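Long-range contacts in coat protein (Tobacco streak virus, PDB 4Y6X), which forms the capsid shell of the virus, probably binds RNA in packaging it, and probably takes part in starting viral RNA translation: residues T62-L68 / G144-S150; I69-V74 / R139-Y145. One frame throughout, in Å; residues are numbered along the deposited sequence.

Interaction 1: T62-L68 / G144-S150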
loop_
_atom_site.group_PDB
_atom_site.type_symbol
_atom_site.label_atom_id
_atom_site.label_comp_id
_atom_site.label_asym_id
_atom_site.label_seq_id
_atom_site.Cartn_x
_atom_site.Cartn_y
_atom_site.Cartn_z
ATOM N N THR A 62 12.678 -6.938 -10.040
ATOM C CA THR A 62 12.957 -5.524 -9.821
ATOM C C THR A 62 14.380 -5.312 -9.300
ATOM O O THR A 62 14.772 -5.956 -8.370
ATOM C CB THR A 62 11.961 -4.934 -8.819
ATOM O OG1 THR A 62 10.636 -5.109 -9.337
ATOM C CG2 THR A 62 12.232 -3.409 -8.617
ATOM N N LYS A 63 15.114 -4.390 -9.875
ATOM C CA LYS A 63 16.366 -3.938 -9.305
ATOM C C LYS A 63 16.128 -2.637 -8.488
ATOM O O LYS A 63 15.338 -1.800 -8.872
ATOM C CB LYS A 63 17.357 -3.686 -10.413
ATOM C CG LYS A 63 17.785 -4.955 -11.144
ATOM C CD LYS A 63 18.680 -4.620 -12.337
ATOM C CE LYS A 63 18.841 -5.780 -13.308
ATOM N NZ LYS A 63 17.796 -5.747 -14.390
ATOM N N PHE A 64 16.862 -2.480 -7.392
ATOM C CA PHE A 64 16.704 -1.415 -6.419
ATOM C C PHE A 64 17.942 -0.547 -6.418
ATOM O O PHE A 64 19.042 -1.060 -6.305
ATOM C CB PHE A 64 16.527 -2.020 -5.059
ATOM C CG PHE A 64 15.275 -2.737 -4.903
ATOM C CD1 PHE A 64 15.171 -4.068 -5.259
ATOM C CD2 PHE A 64 14.148 -2.076 -4.448
ATOM C CE1 PHE A 64 13.968 -4.757 -5.105
ATOM C CE2 PHE A 64 12.932 -2.745 -4.323
ATOM C CZ PHE A 64 12.839 -4.078 -4.645
ATOM N N TYR A 65 17.763 0.753 -6.591
ATOM C CA TYR A 65 18.879 1.675 -6.652
ATOM C C TYR A 65 19.065 2.607 -5.457
ATOM O O TYR A 65 20.184 2.852 -5.066
ATOM C CB TYR A 65 18.767 2.507 -7.888
ATOM C CG TYR A 65 18.880 1.623 -9.121
ATOM C CD1 TYR A 65 20.144 1.252 -9.640
ATOM C CD2 TYR A 65 17.764 1.096 -9.709
ATOM C CE1 TYR A 65 20.242 0.422 -10.794
ATOM C CE2 TYR A 65 17.832 0.292 -10.838
ATOM C CZ TYR A 65 19.073 -0.036 -11.387
ATOM O OH TYR A 65 19.110 -0.818 -12.490
ATOM N N ARG A 66 17.995 3.099 -4.851
ATOM C CA ARG A 66 18.126 4.060 -3.731
ATOM C C ARG A 66 16.977 3.850 -2.794
ATOM O O ARG A 66 15.846 3.606 -3.234
ATOM C CB ARG A 66 18.030 5.496 -4.244
ATOM C CG ARG A 66 19.091 5.856 -5.237
ATOM C CD ARG A 66 18.982 7.272 -5.787
ATOM N NE ARG A 66 19.224 8.291 -4.785
ATOM C CZ ARG A 66 19.126 9.605 -5.038
ATOM N NH1 ARG A 66 18.761 10.039 -6.252
ATOM N NH2 ARG A 66 19.332 10.496 -4.075
ATOM N N LEU A 67 17.230 3.983 -1.528
ATOM C CA LEU A 67 16.186 4.095 -0.548
ATOM C C LEU A 67 16.387 5.435 0.177
ATOM O O LEU A 67 17.489 5.697 0.703
ATOM C CB LEU A 67 16.301 2.965 0.419
ATOM C CG LEU A 67 15.430 3.142 1.672
ATOM C CD1 LEU A 67 13.937 3.044 1.379
ATOM C CD2 LEU A 67 15.844 2.118 2.670
ATOM N N LEU A 68 15.358 6.256 0.213
ATOM C CA LEU A 68 15.334 7.514 0.936
ATOM C C LEU A 68 14.479 7.392 2.144
ATOM O O LEU A 68 13.319 6.900 2.053
ATOM C CB LEU A 68 14.720 8.616 0.115
ATOM C CG LEU A 68 15.600 9.382 -0.892
ATOM C CD1 LEU A 68 16.609 8.567 -1.617
ATOM C CD2 LEU A 68 14.751 10.204 -1.857
ATOM N N GLY A 144 7.004 9.017 4.495
ATOM C CA GLY A 144 6.933 7.933 3.488
ATOM C C GLY A 144 8.318 7.416 3.062
ATOM O O GLY A 144 9.289 8.171 3.046
ATOM N N TYR A 145 8.423 6.134 2.759
ATOM C CA TYR A 145 9.642 5.545 2.209
ATOM C C TYR A 145 9.645 5.806 0.729
ATOM O O TYR A 145 8.580 5.705 0.097
ATOM C CB TYR A 145 9.603 4.063 2.373
ATOM C CG TYR A 145 9.448 3.576 3.791
ATOM C CD1 TYR A 145 10.388 3.858 4.742
ATOM C CD2 TYR A 145 8.356 2.820 4.156
ATOM C CE1 TYR A 145 10.247 3.396 6.030
ATOM C CE2 TYR A 145 8.177 2.382 5.437
ATOM C CZ TYR A 145 9.136 2.658 6.373
ATOM O OH TYR A 145 8.983 2.174 7.640
ATOM N N TRP A 146 10.795 6.210 0.175
ATOM C CA TRP A 146 10.905 6.420 -1.277
ATOM C C TRP A 146 11.996 5.480 -1.775
ATOM O O TRP A 146 13.043 5.451 -1.195
ATOM C CB TRP A 146 11.282 7.853 -1.607
ATOM C CG TRP A 146 10.186 8.733 -1.402
ATOM C CD1 TRP A 146 9.879 9.387 -0.261
ATOM C CD2 TRP A 146 9.155 9.054 -2.335
ATOM N NE1 TRP A 146 8.724 10.111 -0.423
ATOM C CE2 TRP A 146 8.272 9.949 -1.692
ATOM C CE3 TRP A 146 8.925 8.732 -3.659
ATOM C CZ2 TRP A 146 7.123 10.473 -2.310
ATOM C CZ3 TRP A 146 7.779 9.259 -4.294
ATOM C CH2 TRP A 146 6.921 10.137 -3.619
ATOM N N ILE A 147 11.730 4.737 -2.838
ATOM C CA ILE A 147 12.624 3.786 -3.396
ATOM C C ILE A 147 12.721 4.020 -4.892
ATOM O O ILE A 147 11.698 4.135 -5.570
ATOM C CB ILE A 147 12.120 2.388 -3.114
ATOM C CG1 ILE A 147 11.811 2.274 -1.651
ATOM C CG2 ILE A 147 13.154 1.355 -3.467
ATOM C CD1 ILE A 147 11.051 1.026 -1.301
ATOM N N ALA A 148 13.937 4.102 -5.396
ATOM C CA ALA A 148 14.163 4.177 -6.821
ATOM C C ALA A 148 14.402 2.744 -7.310
ATOM O O ALA A 148 15.273 2.062 -6.796
ATOM C CB ALA A 148 15.344 5.024 -7.133
ATOM N N ILE A 149 13.576 2.326 -8.285
ATOM C CA ILE A 149 13.601 1.012 -8.840
ATOM C C ILE A 149 13.708 1.061 -10.359
ATOM O O ILE A 149 13.443 2.090 -10.990
ATOM C CB ILE A 149 12.375 0.226 -8.462
ATOM C CG1 ILE A 149 11.139 0.900 -8.982
ATOM C CG2 ILE A 149 12.318 0.048 -6.949
ATOM C CD1 ILE A 149 9.903 0.026 -8.914
ATOM N N SER A 150 14.043 -0.062 -10.939
ATOM C CA SER A 150 13.956 -0.230 -12.403
ATOM C C SER A 150 12.535 0.018 -12.857
ATOM O O SER A 150 11.570 -0.416 -12.200
ATOM C CB SER A 150 14.441 -1.646 -12.855
ATOM O OG SER A 150 14.000 -2.691 -12.004
#

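Interaction 2: I69-V74 / R139-Y145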
loop_
_atom_site.group_PDB
_atom_site.type_symbol
_atom_site.label_atom_id
_atom_site.label_comp_id
_atom_site.label_asym_id
_atom_site.label_seq_id
_atom_site.Cartn_x
_atom_site.Cartn_y
_atom_site.Cartn_z
ATOM N N ILE A 69 15.025 7.782 3.298
ATOM C CA ILE A 69 14.229 7.859 4.470
ATOM C C ILE A 69 14.357 9.210 5.139
ATOM O O ILE A 69 15.406 9.897 5.052
ATOM C CB ILE A 69 14.477 6.725 5.413
ATOM C CG1 ILE A 69 15.828 6.807 6.008
ATOM C CG2 ILE A 69 14.378 5.330 4.768
ATOM C CD1 ILE A 69 15.695 6.493 7.459
ATOM N N GLY A 70 13.285 9.618 5.790
ATOM C CA GLY A 70 13.293 10.865 6.554
ATOM C C GLY A 70 12.552 10.633 7.820
ATOM O O GLY A 70 11.595 9.867 7.835
ATOM N N PHE A 71 12.971 11.276 8.879
ATOM C CA PHE A 71 12.328 11.103 10.153
ATOM C C PHE A 71 12.595 12.238 11.079
ATOM O O PHE A 71 13.541 13.025 10.879
ATOM C CB PHE A 71 12.724 9.788 10.797
ATOM C CG PHE A 71 14.169 9.720 11.176
ATOM C CD1 PHE A 71 15.110 9.265 10.261
ATOM C CD2 PHE A 71 14.582 10.073 12.448
ATOM C CE1 PHE A 71 16.463 9.196 10.581
ATOM C CE2 PHE A 71 15.943 10.022 12.789
ATOM C CZ PHE A 71 16.870 9.590 11.839
ATOM N N VAL A 72 11.748 12.333 12.089
ATOM C CA VAL A 72 11.971 13.178 13.256
ATOM C C VAL A 72 11.914 12.294 14.488
ATOM O O VAL A 72 11.031 11.438 14.599
ATOM C CB VAL A 72 10.878 14.270 13.378
ATOM C CG1 VAL A 72 11.093 15.110 14.617
ATOM C CG2 VAL A 72 11.003 15.239 12.234
ATOM N N ALA A 73 12.841 12.462 15.430
ATOM C CA ALA A 73 12.827 11.654 16.672
ATOM C C ALA A 73 12.606 12.540 17.925
ATOM O O ALA A 73 12.915 13.729 17.938
ATOM C CB ALA A 73 14.147 10.936 16.812
ATOM N N VAL A 74 12.141 11.948 19.003
ATOM C CA VAL A 74 11.980 12.680 20.266
ATOM C C VAL A 74 13.263 12.719 21.147
ATOM O O VAL A 74 13.232 13.254 22.234
ATOM C CB VAL A 74 10.826 12.109 21.124
ATOM C CG1 VAL A 74 9.524 12.190 20.365
ATOM C CG2 VAL A 74 11.103 10.667 21.539
ATOM N N ARG A 139 8.294 7.622 19.083
ATOM C CA ARG A 139 9.613 8.073 19.449
ATOM C C ARG A 139 10.440 8.398 18.194
ATOM O O ARG A 139 11.321 9.257 18.275
ATOM C CB ARG A 139 10.361 7.056 20.319
ATOM C CG ARG A 139 10.390 5.666 19.711
ATOM C CD ARG A 139 10.840 4.632 20.720
ATOM N NE ARG A 139 10.777 3.305 20.145
ATOM C CZ ARG A 139 9.654 2.601 19.992
ATOM N NH1 ARG A 139 8.483 3.109 20.362
ATOM N NH2 ARG A 139 9.709 1.405 19.476
ATOM N N VAL A 140 10.159 7.724 17.096
ATOM C CA VAL A 140 10.626 8.093 15.757
ATOM C C VAL A 140 9.396 8.170 14.815
ATOM O O VAL A 140 8.541 7.290 14.832
ATOM C CB VAL A 140 11.558 7.033 15.207
ATOM C CG1 VAL A 140 11.933 7.330 13.771
ATOM C CG2 VAL A 140 12.796 6.920 16.061
ATOM N N GLN A 141 9.236 9.256 14.118
ATOM C CA GLN A 141 8.146 9.414 13.163
ATOM C C GLN A 141 8.762 9.487 11.776
ATOM O O GLN A 141 9.546 10.400 11.500
ATOM C CB GLN A 141 7.318 10.673 13.458
ATOM C CG GLN A 141 6.798 10.695 14.884
ATOM C CD GLN A 141 6.289 12.064 15.246
ATOM O OE1 GLN A 141 5.537 12.667 14.491
ATOM N NE2 GLN A 141 6.724 12.562 16.343
ATOM N N LEU A 142 8.412 8.519 10.949
ATOM C CA LEU A 142 8.965 8.364 9.621
ATOM C C LEU A 142 8.078 8.981 8.578
ATOM O O LEU A 142 6.887 8.844 8.614
ATOM C CB LEU A 142 9.101 6.904 9.261
ATOM C CG LEU A 142 10.311 6.306 9.936
ATOM C CD1 LEU A 142 10.024 4.871 10.252
ATOM C CD2 LEU A 142 11.521 6.463 9.027
ATOM N N ALA A 143 8.677 9.696 7.656
ATOM C CA ALA A 143 7.990 10.091 6.418
ATOM C C ALA A 143 7.739 8.874 5.583
ATOM O O ALA A 143 8.244 7.764 5.908
ATOM C CB ALA A 143 8.855 11.045 5.668
ATOM N N GLY A 144 7.004 9.017 4.495
ATOM C CA GLY A 144 6.933 7.933 3.488
ATOM C C GLY A 144 8.318 7.416 3.062
ATOM O O GLY A 144 9.289 8.171 3.046
ATOM N N TYR A 145 8.423 6.134 2.759
ATOM C CA TYR A 145 9.642 5.545 2.209
ATOM C C TYR A 145 9.645 5.806 0.729
ATOM O O TYR A 145 8.580 5.705 0.097
ATOM C CB TYR A 145 9.603 4.063 2.373
ATOM C CG TYR A 145 9.448 3.576 3.791
ATOM C CD1 TYR A 145 10.388 3.858 4.742
ATOM C CD2 TYR A 145 8.356 2.820 4.156
ATOM C CE1 TYR A 145 10.247 3.396 6.030
ATOM C CE2 TYR A 145 8.177 2.382 5.437
ATOM C CZ TYR A 145 9.136 2.658 6.373
ATOM O OH TYR A 145 8.983 2.174 7.640
HETATM O O HOH W 1 11.034 7.814 5.176
#

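Interaction 1: T62-L68 / G144-S150
F64, R66, L67 and L68 pair with I149, A148, I147 and W146 as two antiparallel strands of the coat protein's jelly roll, their short axes 4.7 Å apart and 165° between directions. A classic beta bulge interrupts the register: the two residues Y65 and R66 stand opposite the single A148, whose O accepts from Y65 N at 2.8 Å while its N gives to R66 O. Beyond it, L68 and W146 exchange two nearly straight bonds, the one from L68 N to W146 O almost linear (178° at the hydrogen).

The face carrying F64, L67, I147 and I149 looks into the barrel, where helix 48-52 packs on F64 and I147. The F64 ring takes I147 CG2 at its edge, 3.7 Å from CD2, and T62 CG2 over one face, nearer its margin than its middle; F48 meets it edge-to-face. L67 CD1 reaches I147 CG1 at 3.8 Å. On the other face CB of L68 packs on CB of W146, and F161 of the second subunit meets the indole edge-to-face. At the strand end S150 grips K63 twice. Its N bonds to K63 O, and its chi1 of 41° swings OG back between backbone N and carbonyl carbon, where it accepts a bond from K63 N at 2.9 Å.

Interaction 2: I69-V74 / R139-Y145
V72 and Q141 form the hydrogen-bonded pair at the middle of this antiparallel contact, which continues the pairing of two central strands in one sheet of the jelly-roll sandwich; the non-hydrogen-bonded pairs F71-L142 and A73-V140 flank it. The bond from Q141 N to V72 O is 2.9 Å and nearly straight; V72 N returns one to Q141 O. V74 N reaches R139 O beyond the strand end. Toward the other end A143 N gives to G70 O at 2.9 Å, coming from above the carbonyl plane. Pairing then opens, and a water bridges the gap, accepting from G70 N at 2.9 Å and lying 2.8 Å from G144 O, to which it can donate.

Apolar contacts gather on the face of F71, A73, V140 and L142, packed between the two sheets. V140 CG1 comes diagonally to F71 CB at 3.9 Å, and L142 CD2, from the residue directly across, lies 4.0 Å from the same CB. I69 CG2 touches the Y145 ring at its edge, 4.3 Å from CD1. Past the strand end, V74 CG2 lies against R139 CB.

R139 turns its guanidinium out of the contact, NH2 in a salt bridge with D44 and NH1 bonded to the carbonyls of D136 and S36. F71 meets W128, F79 and F101 edge-to-face, joining this sheet to the opposing one; strand 107-117 flanks 69-73 along its other edge.

Overall arrangement
Interactions 1 and 2 are successive lengths of one strand pairing, 63-73 against 140-150, with centres about 17 Å apart on opposite sides of the chain's centre. Because the strands run antiparallel, 62-68 and 69-74 come first and are answered in reverse by 139-145 and 144-150, which nests interaction 2 inside the loop closed by interaction 1; G144 and Y145 serve both. The pair is central in the sheet 25-30, 140-150, 63-73, 107-117. The inner face meets helix 48-52 at interaction 1 and strands of the opposing sheet at interaction 2. Both also touch F161 of the second subunit, so this sheet contributes to the interface of the dimer, which is domain-swapped.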